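Local coordinates for protein pectate lyase (Paenibacillus sp. 0602, PDB 5GT5) that catalyses the eliminative cleavage of polygalacturonate and probably of partly methylated pectins, probably within the chain and with calcium as cofactor, at residues 3-6 / 7-10; 81-84 / 85-88; 206-209 / 210-213; 434-437 / 438-442. The protein carries 1 engineered substitution. All coordinates share one frame; numbering follows the deposited sequence.

Contact 1: 3-6 / 7-10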
ATOM      1  N   GLY A   3      -2.799  -5.375  29.861  1.00 60.53           N
ATOM      2  CA  GLY A   3      -2.037  -4.469  29.060  1.00 35.20           C
ATOM      3  C   GLY A   3      -1.713  -4.936  27.655  1.00 35.70           C
ATOM      4  O   GLY A   3      -0.861  -4.359  27.074  1.00 23.51           O
ATOM      5  N   ASN A   4      -2.366  -5.976  27.186  1.00 26.70           N
ATOM      6  CA  ASN A   4      -2.022  -6.503  25.893  1.00 23.04           C
ATOM      7  C   ASN A   4      -2.184  -5.505  24.772  1.00 18.59           C
ATOM      8  O   ASN A   4      -1.648  -5.707  23.746  1.00 15.69           O
ATOM      9  CB  ASN A   4      -2.778  -7.784  25.583  1.00 18.33           C
ATOM     10  CG  ASN A   4      -2.217  -9.002  26.328  1.00 27.80           C
ATOM     11  OD1 ASN A   4      -1.162  -8.959  26.890  1.00 25.90           O
ATOM     12  ND2 ASN A   4      -2.934 -10.056  26.303  1.00 24.46           N
ATOM     13  N   ALA A   5      -2.946  -4.446  24.959  1.00 17.52           N
ATOM     14  CA  ALA A   5      -3.036  -3.410  23.952  1.00 17.50           C
ATOM     15  C   ALA A   5      -1.675  -2.722  23.730  1.00 14.10           C
ATOM     16  O   ALA A   5      -1.503  -2.105  22.739  1.00 13.91           O
ATOM     17  CB  ALA A   5      -4.059  -2.398  24.305  1.00 22.55           C
ATOM     18  N   ASP A   6      -0.767  -2.872  24.690  1.00 15.48           N
ATOM     19  CA  ASP A   6       0.604  -2.398  24.535  1.00 16.46           C
ATOM     20  C   ASP A   6       1.249  -3.049  23.311  1.00 15.95           C
ATOM     21  O   ASP A   6       2.192  -2.561  22.748  1.00 13.84           O
ATOM     22  CB  ASP A   6       1.452  -2.701  25.767  1.00 17.89           C
ATOM     23  CG  ASP A   6       0.968  -2.008  26.979  1.00 20.50           C
ATOM     24  OD1 ASP A   6       0.273  -1.059  26.812  1.00 29.33           O
ATOM     25  OD2 ASP A   6       1.302  -2.475  28.026  1.00 26.93           O
ATOM     26  N   TYR A   7       0.696  -4.191  22.952  1.00 10.21           N
ATOM     27  CA  TYR A   7       1.201  -4.984  21.836  1.00  9.11           C
ATOM     28  C   TYR A   7       0.527  -4.749  20.485  1.00  9.01           C
ATOM     29  O   TYR A   7       0.884  -5.391  19.506  1.00  9.84           O
ATOM     30  CB  TYR A   7       1.148  -6.480  22.183  1.00  8.57           C
ATOM     31  CG  TYR A   7       1.933  -6.793  23.414  1.00  8.68           C
ATOM     32  CD1 TYR A   7       3.187  -6.292  23.591  1.00  9.47           C
ATOM     33  CD2 TYR A   7       1.404  -7.576  24.413  1.00  9.61           C
ATOM     34  CE1 TYR A   7       3.901  -6.559  24.729  1.00 10.25           C
ATOM     35  CE2 TYR A   7       2.121  -7.887  25.529  1.00 10.56           C
ATOM     36  CZ  TYR A   7       3.369  -7.382  25.701  1.00 10.56           C
ATOM     37  OH  TYR A   7       4.105  -7.667  26.793  1.00 14.36           O
ATOM     38  N   ASN A   8      -0.387  -3.804  20.439  1.00  8.94           N
ATOM     39  CA  ASN A   8      -1.051  -3.469  19.180  1.00 11.79           C
ATOM     40  C   ASN A   8      -0.079  -3.081  18.079  1.00  9.17           C
ATOM     41  O   ASN A   8       0.943  -2.438  18.339  1.00  9.24           O
ATOM     42  CB  ASN A   8      -2.017  -2.286  19.334  1.00  9.05           C
ATOM     43  CG  ASN A   8      -3.276  -2.640  20.070  1.00 14.98           C
ATOM     44  OD1 ASN A   8      -3.467  -3.779  20.505  1.00 14.37           O
ATOM     45  ND2 ASN A   8      -4.097  -1.629  20.308  1.00 15.11           N
ATOM     46  N   LEU A   9      -0.437  -3.435  16.853  1.00  8.86           N
ATOM     47  CA  LEU A   9       0.222  -2.880  15.675  1.00  8.78           C
ATOM     48  C   LEU A   9      -0.008  -1.371  15.627  1.00 10.09           C
ATOM     49  O   LEU A   9      -1.150  -0.907  15.734  1.00 12.16           O
ATOM     50  CB  LEU A   9      -0.348  -3.542  14.418  1.00  9.61           C
ATOM     51  CG  LEU A   9      -0.005  -2.881  13.081  1.00 10.31           C
ATOM     52  CD1 LEU A   9       1.511  -2.906  12.810  1.00 11.20           C
ATOM     53  CD2 LEU A   9      -0.726  -3.646  11.985  1.00 10.14           C
ATOM     54  N   THR A  10       1.078  -0.609  15.511  1.00  8.52           N
ATOM     55  CA  THR A  10       1.000   0.843  15.315  1.00  7.89           C
ATOM     56  C   THR A  10       1.928   1.253  14.179  1.00  7.61           C
ATOM     57  O   THR A  10       2.690   0.441  13.637  1.00  9.51           O
ATOM     58  CB  THR A  10       1.441   1.601  16.563  1.00  9.70           C
ATOM     59  OG1 THR A  10       2.850   1.390  16.737  1.00 10.19           O
ATOM     60  CG2 THR A  10       0.733   1.096  17.807  1.00 12.22           C
TER
HETATM   61  O   HOH W   1       2.152  -1.210  20.422  1.00 16.01           O
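The phenol ring of Y7 lies obliquely beside the backbone of the turn that precedes it, with the main chain of N4 and D6 next to its CB end. Along its CD2-CE2 side comes the amide of N4, whose OD1 lies 3.7 Å from Y7 CE2. The two flat groups are neither stacked nor perpendicular, their planes being inclined by 38°. Rings of W190 and H166 meet Y7 edge-to-face, and its OH is bonded to NH2 of R422, so the phenol is held at both its flat part and its polar end. Y7 CG stands beside the backbone N and anti to the carbonyl carbon (chi1 -58°), which turns the ring back over the residues it follows. The chain here forms a short 3-10 turn. D6 N gives a bond to G3 O over 2.8 Å, and one residue on, Y7 N donates to N4 O, though the position of that nitrogen is less certain. N8 N then closes on A5 O at 3.1 Å. Water 1 staples the end of the turn, giving one proton to D6 O and the other to N8 O, each at 2.7 Å. The side chain of N8 folds back toward A5, CG lying 3.2 Å from A5 O, while its OD1 accepts from the backbone N of Y446. The turn thus sits against strand 184-194, where W190 NE1 also reaches D6 O, while L9 pairs its backbone with T444 of the C-terminal tail and T10 bonds to T187 and to Y288 of strand 284-288.

Contact 2: 81-84 / 85-88; sequences LTHP and VLKQ
H83 turns its imidazole so that ND1 accepts from V85 N at 3.1 Å, the donor lying in the ring plane at the edge. CG is anti to the backbone N (chi1 -159°), placing the ring alongside V85, where CE1 touches CG2. NE2 gives to W203 O, an arrangement consistent with a neutral ring protonated at NE2, and W203 stacks on the ring. H83 O in turn takes K87 N at 2.9 Å. K87 CG and CD lie over the same oxygen, and the bend at chi3 (77°) carries NZ toward the preceding loop. NZ reaches that loop through waters: water 2, 2.7 Å from NZ, donates to L81 O, while water 3 donates to T82 O and holds NZ weakly. Q88 NE2 donates to P84 O over 3.3 Å from above the carbonyl plane. Three backbone nitrogens, L81, T82 and H83, give to the carboxylate of E137, and T82 OG1 bonds to W138 O. This is an N-cap, with H83 ND1 bonded to the nitrogen two residues on, and with proline in the first turn, a common place for it; it opens helix 84-89.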
ATOM      1  N   LEU A  81      33.141 -18.027   3.790  1.00  8.57           N
ATOM      2  CA  LEU A  81      34.588 -18.080   3.560  1.00  9.65           C
ATOM      3  C   LEU A  81      35.405 -18.356   4.803  1.00 12.16           C
ATOM      4  O   LEU A  81      36.572 -18.741   4.681  1.00 14.04           O
ATOM      5  CB  LEU A  81      35.065 -16.746   2.980  1.00 10.36           C
ATOM      6  CG  LEU A  81      34.269 -16.263   1.766  1.00 11.98           C
ATOM      7  CD1 LEU A  81      34.673 -14.858   1.287  1.00 13.77           C
ATOM      8  CD2 LEU A  81      34.402 -17.298   0.647  1.00 15.53           C
ATOM      9  N   THR A  82      34.835 -18.134   5.990  1.00  7.82           N
ATOM     10  CA  THR A  82      35.652 -18.159   7.224  1.00  7.87           C
ATOM     11  C   THR A  82      35.061 -18.867   8.438  1.00  8.09           C
ATOM     12  O   THR A  82      35.802 -19.447   9.220  1.00 10.24           O
ATOM     13  CB  THR A  82      36.021 -16.725   7.695  1.00  8.73           C
ATOM     14  OG1 THR A  82      34.789 -15.984   7.833  1.00  8.69           O
ATOM     15  CG2 THR A  82      36.974 -16.019   6.702  1.00  9.56           C
ATOM     16  N   HIS A  83      33.745 -18.837   8.632  1.00  8.03           N
ATOM     17  CA  HIS A  83      33.216 -19.447   9.850  1.00  7.12           C
ATOM     18  C   HIS A  83      33.209 -20.969   9.717  1.00  8.26           C
ATOM     19  O   HIS A  83      32.630 -21.487   8.756  1.00  9.81           O
ATOM     20  CB  HIS A  83      31.812 -18.949  10.218  1.00  7.86           C
ATOM     21  CG  HIS A  83      31.469 -19.168  11.654  1.00  8.86           C
ATOM     22  ND1 HIS A  83      31.309 -20.432  12.204  1.00  9.21           N
ATOM     23  CD2 HIS A  83      31.304 -18.288  12.666  1.00 10.27           C
ATOM     24  CE1 HIS A  83      31.048 -20.305  13.495  1.00  7.64           C
ATOM     25  NE2 HIS A  83      31.051 -19.014  13.802  1.00  8.85           N
ATOM     26  N   PRO A  84      33.849 -21.670  10.662  1.00  8.81           N
ATOM     27  CA  PRO A  84      33.930 -23.134  10.507  1.00  9.80           C
ATOM     28  C   PRO A  84      32.562 -23.833  10.411  1.00 11.72           C
ATOM     29  O   PRO A  84      32.434 -24.822   9.691  1.00 13.14           O
ATOM     30  CB  PRO A  84      34.692 -23.574  11.764  1.00 14.67           C
ATOM     31  CG  PRO A  84      34.517 -22.474  12.761  1.00 12.55           C
ATOM     32  CD  PRO A  84      34.476 -21.200  11.912  1.00 10.54           C
ATOM     33  N   VAL A  85      31.549 -23.314  11.096  1.00  8.85           N
ATOM     34  CA  VAL A  85      30.231 -23.937  11.052  1.00  9.84           C
ATOM     35  C   VAL A  85      29.587 -23.667   9.705  1.00 10.32           C
ATOM     36  O   VAL A  85      29.056 -24.572   9.077  1.00 10.21           O
ATOM     37  CB  VAL A  85      29.341 -23.445  12.194  1.00  9.40           C
ATOM     38  CG1 VAL A  85      27.912 -23.939  12.027  1.00 11.85           C
ATOM     39  CG2 VAL A  85      29.902 -23.897  13.552  1.00 10.69           C
ATOM     40  N   LEU A  86      29.624 -22.411   9.266  1.00 10.01           N
ATOM     41  CA  LEU A  86      28.947 -22.024   8.038  1.00  8.51           C
ATOM     42  C   LEU A  86      29.599 -22.635   6.809  1.00 10.72           C
ATOM     43  O   LEU A  86      28.930 -22.855   5.796  1.00 10.12           O
ATOM     44  CB  LEU A  86      28.847 -20.491   7.942  1.00  8.47           C
ATOM     45  CG  LEU A  86      28.084 -19.816   9.080  1.00  8.56           C
ATOM     46  CD1 LEU A  86      28.009 -18.308   8.809  1.00  8.09           C
ATOM     47  CD2 LEU A  86      26.672 -20.382   9.148  1.00  8.95           C
ATOM     48  N   LYS A  87      30.908 -22.903   6.876  1.00 10.68           N
ATOM     49  CA  LYS A  87      31.567 -23.584   5.764  1.00 13.63           C
ATOM     50  C   LYS A  87      30.981 -24.980   5.541  1.00 13.39           C
ATOM     51  O   LYS A  87      30.948 -25.466   4.399  1.00 18.76           O
ATOM     52  CB  LYS A  87      33.084 -23.652   5.981  1.00 14.65           C
ATOM     53  CG  LYS A  87      33.723 -22.312   5.777  1.00 13.66           C
ATOM     54  CD  LYS A  87      35.202 -22.225   6.161  1.00 22.64           C
ATOM     55  CE  LYS A  87      36.072 -22.867   5.112  1.00 26.16           C
ATOM     56  NZ  LYS A  87      37.533 -22.611   5.356  1.00 30.09           N
ATOM     57  N   GLN A  88      30.511 -25.613   6.617  1.00 10.01           N
ATOM     58  CA  GLN A  88      29.822 -26.898   6.533  1.00 10.66           C
ATOM     59  C   GLN A  88      28.362 -26.751   6.148  1.00 15.09           C
ATOM     60  O   GLN A  88      27.892 -27.437   5.247  1.00 17.46           O
ATOM     61  CB  GLN A  88      29.926 -27.638   7.857  1.00 15.62           C
ATOM     62  CG  GLN A  88      31.350 -27.983   8.263  1.00 22.28           C
ATOM     63  CD  GLN A  88      31.406 -28.580   9.662  1.00 44.72           C
ATOM     64  OE1 GLN A  88      30.708 -29.557   9.958  1.00 56.03           O
ATOM     65  NE2 GLN A  88      32.225 -27.990  10.534  1.00 49.12           N
TER
HETATM   66  O   HOH W   2      39.063 -20.465   5.955  1.00 32.23           O
HETATM   67  O   HOH W   3      37.654 -21.030   8.283  1.00 30.75           O

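Contact 3: 206-209 / 210-213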
ATOM      1  N   ARG A 206      33.761 -19.075  18.684  1.00  8.50           N
ATOM      2  CA  ARG A 206      34.043 -20.190  17.791  1.00  9.18           C
ATOM      3  C   ARG A 206      34.749 -19.744  16.523  1.00  9.52           C
ATOM      4  O   ARG A 206      35.694 -20.383  16.070  1.00  8.77           O
ATOM      5  CB  ARG A 206      32.790 -20.977  17.448  1.00 10.13           C
ATOM      6  CG  ARG A 206      32.445 -22.003  18.513  1.00 12.15           C
ATOM      7  CD  ARG A 206      31.095 -22.665  18.251  1.00 16.51           C
ATOM      8  NE  ARG A 206      30.058 -21.856  18.852  1.00 16.56           N
ATOM      9  CZ  ARG A 206      28.757 -21.974  18.585  1.00 27.08           C
ATOM     10  NH1 ARG A 206      28.336 -22.892  17.713  1.00 19.72           N
ATOM     11  NH2 ARG A 206      27.883 -21.165  19.188  1.00 14.96           N
ATOM     12  N   GLN A 207      34.338 -18.602  15.968  1.00  7.74           N
ATOM     13  CA  GLN A 207      35.040 -18.092  14.796  1.00  8.51           C
ATOM     14  C   GLN A 207      36.496 -17.732  15.132  1.00  6.14           C
ATOM     15  O   GLN A 207      37.420 -18.054  14.382  1.00  8.56           O
ATOM     16  CB  GLN A 207      34.302 -16.840  14.281  1.00  6.95           C
ATOM     17  CG  GLN A 207      35.042 -16.031  13.190  1.00  7.38           C
ATOM     18  CD  GLN A 207      35.067 -16.775  11.887  1.00  8.12           C
ATOM     19  OE1 GLN A 207      34.210 -16.555  11.033  1.00  7.61           O
ATOM     20  NE2 GLN A 207      36.026 -17.700  11.732  1.00  8.61           N
ATOM     21  N   ILE A 208      36.696 -17.026  16.237  1.00  5.87           N
ATOM     22  CA  ILE A 208      38.048 -16.586  16.586  1.00  7.95           C
ATOM     23  C   ILE A 208      38.949 -17.789  16.935  1.00  8.57           C
ATOM     24  O   ILE A 208      40.111 -17.828  16.521  1.00  8.68           O
ATOM     25  CB  ILE A 208      38.046 -15.522  17.687  1.00  5.98           C
ATOM     26  CG1 ILE A 208      37.949 -14.109  17.086  1.00 12.51           C
ATOM     27  CG2 ILE A 208      39.376 -15.501  18.427  1.00 11.23           C
ATOM     28  CD1 ILE A 208      36.698 -13.831  16.280  1.00 12.81           C
ATOM     29  N   ASN A 209      38.404 -18.782  17.633  1.00  9.60           N
ATOM     30  CA  ASN A 209      39.214 -19.968  17.971  1.00 11.24           C
ATOM     31  C   ASN A 209      39.761 -20.672  16.742  1.00 11.35           C
ATOM     32  O   ASN A 209      40.935 -21.111  16.724  1.00 12.41           O
ATOM     33  CB  ASN A 209      38.401 -20.949  18.818  1.00  9.12           C
ATOM     34  CG  ASN A 209      38.246 -20.510  20.239  1.00  9.17           C
ATOM     35  OD1 ASN A 209      38.906 -19.574  20.706  1.00 11.80           O
ATOM     36  ND2 ASN A 209      37.349 -21.194  20.958  1.00 15.41           N
ATOM     37  N   GLU A 210      38.945 -20.772  15.699  1.00  8.04           N
ATOM     38  CA  GLU A 210      39.391 -21.393  14.454  1.00  9.74           C
ATOM     39  C   GLU A 210      40.602 -20.649  13.899  1.00 14.45           C
ATOM     40  O   GLU A 210      41.591 -21.267  13.468  1.00 11.45           O
ATOM     41  CB  GLU A 210      38.240 -21.437  13.436  1.00 12.33           C
ATOM     42  CG  GLU A 210      38.578 -22.042  12.060  1.00 14.53           C
ATOM     43  CD  GLU A 210      38.874 -23.533  12.113  1.00 26.40           C
ATOM     44  OE1 GLU A 210      38.291 -24.243  12.978  1.00 28.44           O
ATOM     45  OE2 GLU A 210      39.702 -23.992  11.288  1.00 28.81           O
ATOM     46  N   MET A 211      40.549 -19.325  13.916  1.00  9.59           N
ATOM     47  CA  MET A 211      41.638 -18.544  13.339  1.00  8.83           C
ATOM     48  C   MET A 211      42.873 -18.573  14.216  1.00  9.53           C
ATOM     49  O   MET A 211      43.989 -18.571  13.694  1.00 10.57           O
ATOM     50  CB  MET A 211      41.167 -17.106  13.074  1.00  8.49           C
ATOM     51  CG  MET A 211      40.000 -17.079  12.069  1.00  7.29           C
ATOM     52  SD  MET A 211      39.577 -15.429  11.515  1.00  9.84           S
ATOM     53  CE  MET A 211      38.966 -14.717  13.023  1.00  9.30           C
ATOM     54  N   GLU A 212      42.683 -18.579  15.531  1.00  8.75           N
ATOM     55  CA  GLU A 212      43.802 -18.608  16.468  1.00  8.64           C
ATOM     56  C   GLU A 212      44.645 -19.857  16.258  1.00 11.36           C
ATOM     57  O   GLU A 212      45.861 -19.810  16.430  1.00 11.54           O
ATOM     58  CB  GLU A 212      43.295 -18.473  17.911  1.00  8.62           C
ATOM     59  CG  GLU A 212      44.389 -18.430  18.973  1.00 10.25           C
ATOM     60  CD  GLU A 212      45.228 -17.175  18.949  1.00 12.91           C
ATOM     61  OE1 GLU A 212      44.864 -16.186  18.277  1.00 11.36           O
ATOM     62  OE2 GLU A 212      46.272 -17.163  19.642  1.00 13.75           O
ATOM     63  N   ALA A 213      44.004 -20.944  15.855  1.00 12.92           N
ATOM     64  CA  ALA A 213      44.669 -22.223  15.613  1.00 13.64           C
ATOM     65  C   ALA A 213      45.347 -22.298  14.253  1.00 17.76           C
ATOM     66  O   ALA A 213      46.095 -23.243  13.976  1.00 20.10           O
ATOM     67  CB  ALA A 213      43.658 -23.364  15.755  1.00 13.67           C
TER
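M211 reaches back along the helix and lies across both Q207 and I208. Its CG stands beside the backbone N (chi1 -61°), and the bend at chi3 (-66°) folds the methyl group back toward the earlier turn. There CE meets the tip of I208, at 4.1 Å from CD1; the same CE also lies 3.9 Å from Q207 O and near Q207 CG. The two residues touch it differently. I208 offers a purely apolar methyl tip, whereas Q207 also brings its amide alongside, with NE2 at 4.0 Å from M211 CG. The bend of Q207 at chi2 puts the amide there; OE1 accepts from W138 N and NE2 donates to T82 O. All three side chains are buried. E212 starts toward I208 O, CB lying 3.5 Å from it, then leads away, and its OE1 forms a salt bridge with R225 and a bond with Y221. The backbone beneath is regular helix: E212 N to I208 O is 2.9 Å, E210 N to R206 O and A213 N to N209 O are longer, and M211 N to Q207 O is weak at 3.4 Å. Within the fold this is the later part of helix 203-212, packed through I208 on helix 233-241, through I208 and M211 on Y221 of helix 219-225, and through Q207 and E210 on P84 of helix 84-89.

Contact 4: 434-437 / 438-442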
ATOM      1  N   LEU A 434       6.752 -13.585  25.157  1.00 30.00           N
ATOM      2  CA  LEU A 434       5.335 -13.615  25.404  1.00 30.00           C
ATOM      3  C   LEU A 434       4.831 -14.976  25.223  1.00 30.00           C
ATOM      4  O   LEU A 434       5.036 -15.556  24.219  1.00 30.00           O
ATOM      5  CB  LEU A 434       4.560 -12.782  24.419  1.00 20.00           C
ATOM      6  CG  LEU A 434       4.233 -11.420  24.744  1.00 20.00           C
ATOM      7  CD1 LEU A 434       3.390 -10.761  23.691  1.00 20.00           C
ATOM      8  CD2 LEU A 434       3.622 -11.303  26.090  1.00 20.00           C
ATOM      9  N   SER A 435       4.123 -15.441  26.219  1.00 28.68           N
ATOM     10  CA  SER A 435       3.577 -16.733  26.204  1.00 25.40           C
ATOM     11  C   SER A 435       2.122 -16.433  26.375  1.00 28.00           C
ATOM     12  O   SER A 435       1.704 -15.986  27.402  1.00 40.14           O
ATOM     13  CB  SER A 435       4.134 -17.606  27.386  1.00 31.06           C
ATOM     14  OG  SER A 435       5.549 -17.818  27.288  1.00 32.43           O
ATOM     15  N   TRP A 436       1.402 -16.542  25.310  1.00 16.74           N
ATOM     16  CA  TRP A 436      -0.050 -16.481  25.264  1.00 13.09           C
ATOM     17  C   TRP A 436      -0.469 -17.497  24.224  1.00 14.59           C
ATOM     18  O   TRP A 436       0.383 -18.063  23.526  1.00 14.53           O
ATOM     19  CB  TRP A 436      -0.564 -15.073  24.921  1.00 13.00           C
ATOM     20  CG  TRP A 436       0.059 -14.383  23.705  1.00 15.78           C
ATOM     21  CD1 TRP A 436       0.833 -14.953  22.731  1.00 13.17           C
ATOM     22  CD2 TRP A 436      -0.066 -12.999  23.361  1.00 11.13           C
ATOM     23  NE1 TRP A 436       1.177 -14.010  21.797  1.00 12.25           N
ATOM     24  CE2 TRP A 436       0.645 -12.795  22.164  1.00 11.10           C
ATOM     25  CE3 TRP A 436      -0.726 -11.907  23.944  1.00 10.88           C
ATOM     26  CZ2 TRP A 436       0.732 -11.547  21.549  1.00 10.32           C
ATOM     27  CZ3 TRP A 436      -0.655 -10.682  23.335  1.00 12.64           C
ATOM     28  CH2 TRP A 436       0.073 -10.499  22.155  1.00 10.91           C
ATOM     29  N   SER A 437      -1.765 -17.747  24.116  1.00 14.12           N
ATOM     30  CA  SER A 437      -2.223 -18.748  23.161  1.00 12.51           C
ATOM     31  C   SER A 437      -1.805 -18.318  21.759  1.00 13.63           C
ATOM     32  O   SER A 437      -1.806 -17.120  21.441  1.00 13.35           O
ATOM     33  CB  SER A 437      -3.740 -18.999  23.261  1.00 13.66           C
ATOM     34  OG  SER A 437      -4.479 -17.817  23.075  1.00 17.42           O
ATOM     35  N   LYS A 438      -1.407 -19.283  20.933  1.00 15.66           N
ATOM     36  CA  LYS A 438      -0.687 -18.923  19.707  1.00 16.58           C
ATOM     37  C   LYS A 438      -1.531 -18.143  18.704  1.00 16.57           C
ATOM     38  O   LYS A 438      -0.974 -17.451  17.841  1.00 17.77           O
ATOM     39  CB  LYS A 438      -0.015 -20.141  19.065  1.00 14.25           C
ATOM     40  CG  LYS A 438      -0.984 -21.167  18.510  1.00 13.19           C
ATOM     41  CD  LYS A 438      -0.229 -22.327  17.929  1.00 18.63           C
ATOM     42  CE  LYS A 438      -1.175 -23.371  17.345  1.00 22.02           C
ATOM     43  NZ  LYS A 438      -0.397 -24.541  16.819  1.00 14.79           N
ATOM     44  N   ASP A 439      -2.860 -18.203  18.823  1.00 15.35           N
ATOM     45  CA  ASP A 439      -3.723 -17.411  17.936  1.00 11.95           C
ATOM     46  C   ASP A 439      -3.450 -15.903  18.102  1.00 13.74           C
ATOM     47  O   ASP A 439      -3.726 -15.111  17.199  1.00 13.18           O
ATOM     48  CB  ASP A 439      -5.197 -17.719  18.190  1.00 16.79           C
ATOM     49  CG  ASP A 439      -5.610 -17.364  19.589  1.00 16.72           C
ATOM     50  OD1 ASP A 439      -5.022 -17.948  20.521  1.00 20.87           O
ATOM     51  OD2 ASP A 439      -6.508 -16.511  19.760  1.00 30.50           O
ATOM     52  N   ASN A 440      -2.895 -15.506  19.248  1.00 10.79           N
ATOM     53  CA  ASN A 440      -2.618 -14.108  19.459  1.00  9.14           C
ATOM     54  C   ASN A 440      -1.549 -13.553  18.541  1.00  8.20           C
ATOM     55  O   ASN A 440      -1.498 -12.337  18.330  1.00  9.53           O
ATOM     56  CB  ASN A 440      -2.232 -13.879  20.903  1.00 10.39           C
ATOM     57  CG  ASN A 440      -3.416 -13.982  21.818  1.00 15.28           C
ATOM     58  OD1 ASN A 440      -4.279 -13.102  21.810  1.00 16.44           O
ATOM     59  ND2 ASN A 440      -3.460 -15.051  22.631  1.00 14.93           N
ATOM     60  N   TRP A 441      -0.704 -14.435  18.021  1.00  9.58           N
ATOM     61  CA  TRP A 441       0.333 -14.023  17.082  1.00  9.49           C
ATOM     62  C   TRP A 441      -0.228 -13.613  15.722  1.00  9.99           C
ATOM     63  O   TRP A 441       0.442 -12.905  14.960  1.00 11.25           O
ATOM     64  CB  TRP A 441       1.416 -15.101  16.925  1.00 10.58           C
ATOM     65  CG  TRP A 441       2.248 -15.254  18.155  1.00  8.87           C
ATOM     66  CD1 TRP A 441       2.339 -16.363  18.948  1.00  8.10           C
ATOM     67  CD2 TRP A 441       3.079 -14.252  18.774  1.00  7.90           C
ATOM     68  NE1 TRP A 441       3.167 -16.125  20.008  1.00  8.82           N
ATOM     69  CE2 TRP A 441       3.646 -14.842  19.927  1.00  9.26           C
ATOM     70  CE3 TRP A 441       3.408 -12.915  18.461  1.00  7.87           C
ATOM     71  CZ2 TRP A 441       4.521 -14.159  20.773  1.00  7.88           C
ATOM     72  CZ3 TRP A 441       4.278 -12.227  19.308  1.00  6.82           C
ATOM     73  CH2 TRP A 441       4.820 -12.847  20.458  1.00  7.35           C
ATOM     74  N   LEU A 442      -1.468 -13.994  15.434  1.00 10.08           N
ATOM     75  CA  LEU A 442      -2.115 -13.622  14.180  1.00  8.32           C
ATOM     76  C   LEU A 442      -2.867 -12.304  14.262  1.00  8.11           C
ATOM     77  O   LEU A 442      -3.227 -11.738  13.241  1.00 10.09           O
ATOM     78  CB  LEU A 442      -3.103 -14.725  13.763  1.00 10.81           C
ATOM     79  CG  LEU A 442      -2.541 -16.137  13.606  1.00 11.39           C
ATOM     80  CD1 LEU A 442      -3.626 -17.066  13.008  1.00 13.56           C
ATOM     81  CD2 LEU A 442      -1.286 -16.174  12.768  1.00 14.93           C
TER
HETATM   82  O   HOH W   4       3.623 -17.367  22.654  1.00 15.13           O
HETATM   83  O   HOH W   5       2.210 -19.051  21.389  1.00 23.11           O
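W436 drives the NE1 corner of its indole into the face of W441, 3.2 Å from CE2. The two rings make a T-shaped (edge-to-face) pair, five-membered centroids 4.6 Å apart and planes at 73°. N440 covers one face of W436: its CB sits 3.3 Å from the five-membered centroid and 11° off the normal, a centred CH-pi contact, with the amide stacked beside it. L434 CD1 touches the opposite face nearer the rim, while L434 CB packs on W441 CZ2. With chi1 at 50°, W436 CG lies between the backbone N and the carbonyl carbon, which swings the indole over the coming turn. The next shell fixes N440. S437 O accepts both N440 N and N440 ND2, each at 2.9 Å and from the same face of its plane, and N440 OD1 takes K443 NZ. S437 OG donates to the syn lone pair of D439 OD1 over a short 2.6 Å. W441 NE1 donates to water 4 at 3.0 Å and only weakly to water 5; these waters lie near L434 O and W436 O respectively. The run 438-442, helical in its backbone angles but without regular helix bonds, follows helix 419-423 and lies against strand 102-106 through K438 and L442. K438 NZ forms salt bridges with E24 and E53, the latter on strand 51-54; Y446 stacks on W436, and H166, next to strand 160-165, meets W441 edge-to-face.

In the fold
The four contacts form two well-separated pairs on a fold expected to be the parallel beta-helix of this family. Contacts 1 and 4 join the chain termini: their centres are about 13 Å apart, Y7 CE2 lies 3.6 Å from L434 CD1 and N4 ND2 3.7 Å from W436 CE3, with H166 meeting both Y7 and W441. Contacts 2 and 3, about 11 Å between centres, pack together with H83 CA 3.3 Å from Q207 OE1. Between the pairs, centres are about 36 to 44 Å apart. Contact 2 comes nearest to the probable calcium site, the side chain of L86 being about 12 Å from that of D174; the other three lie away from that site and from the probable active-site R276.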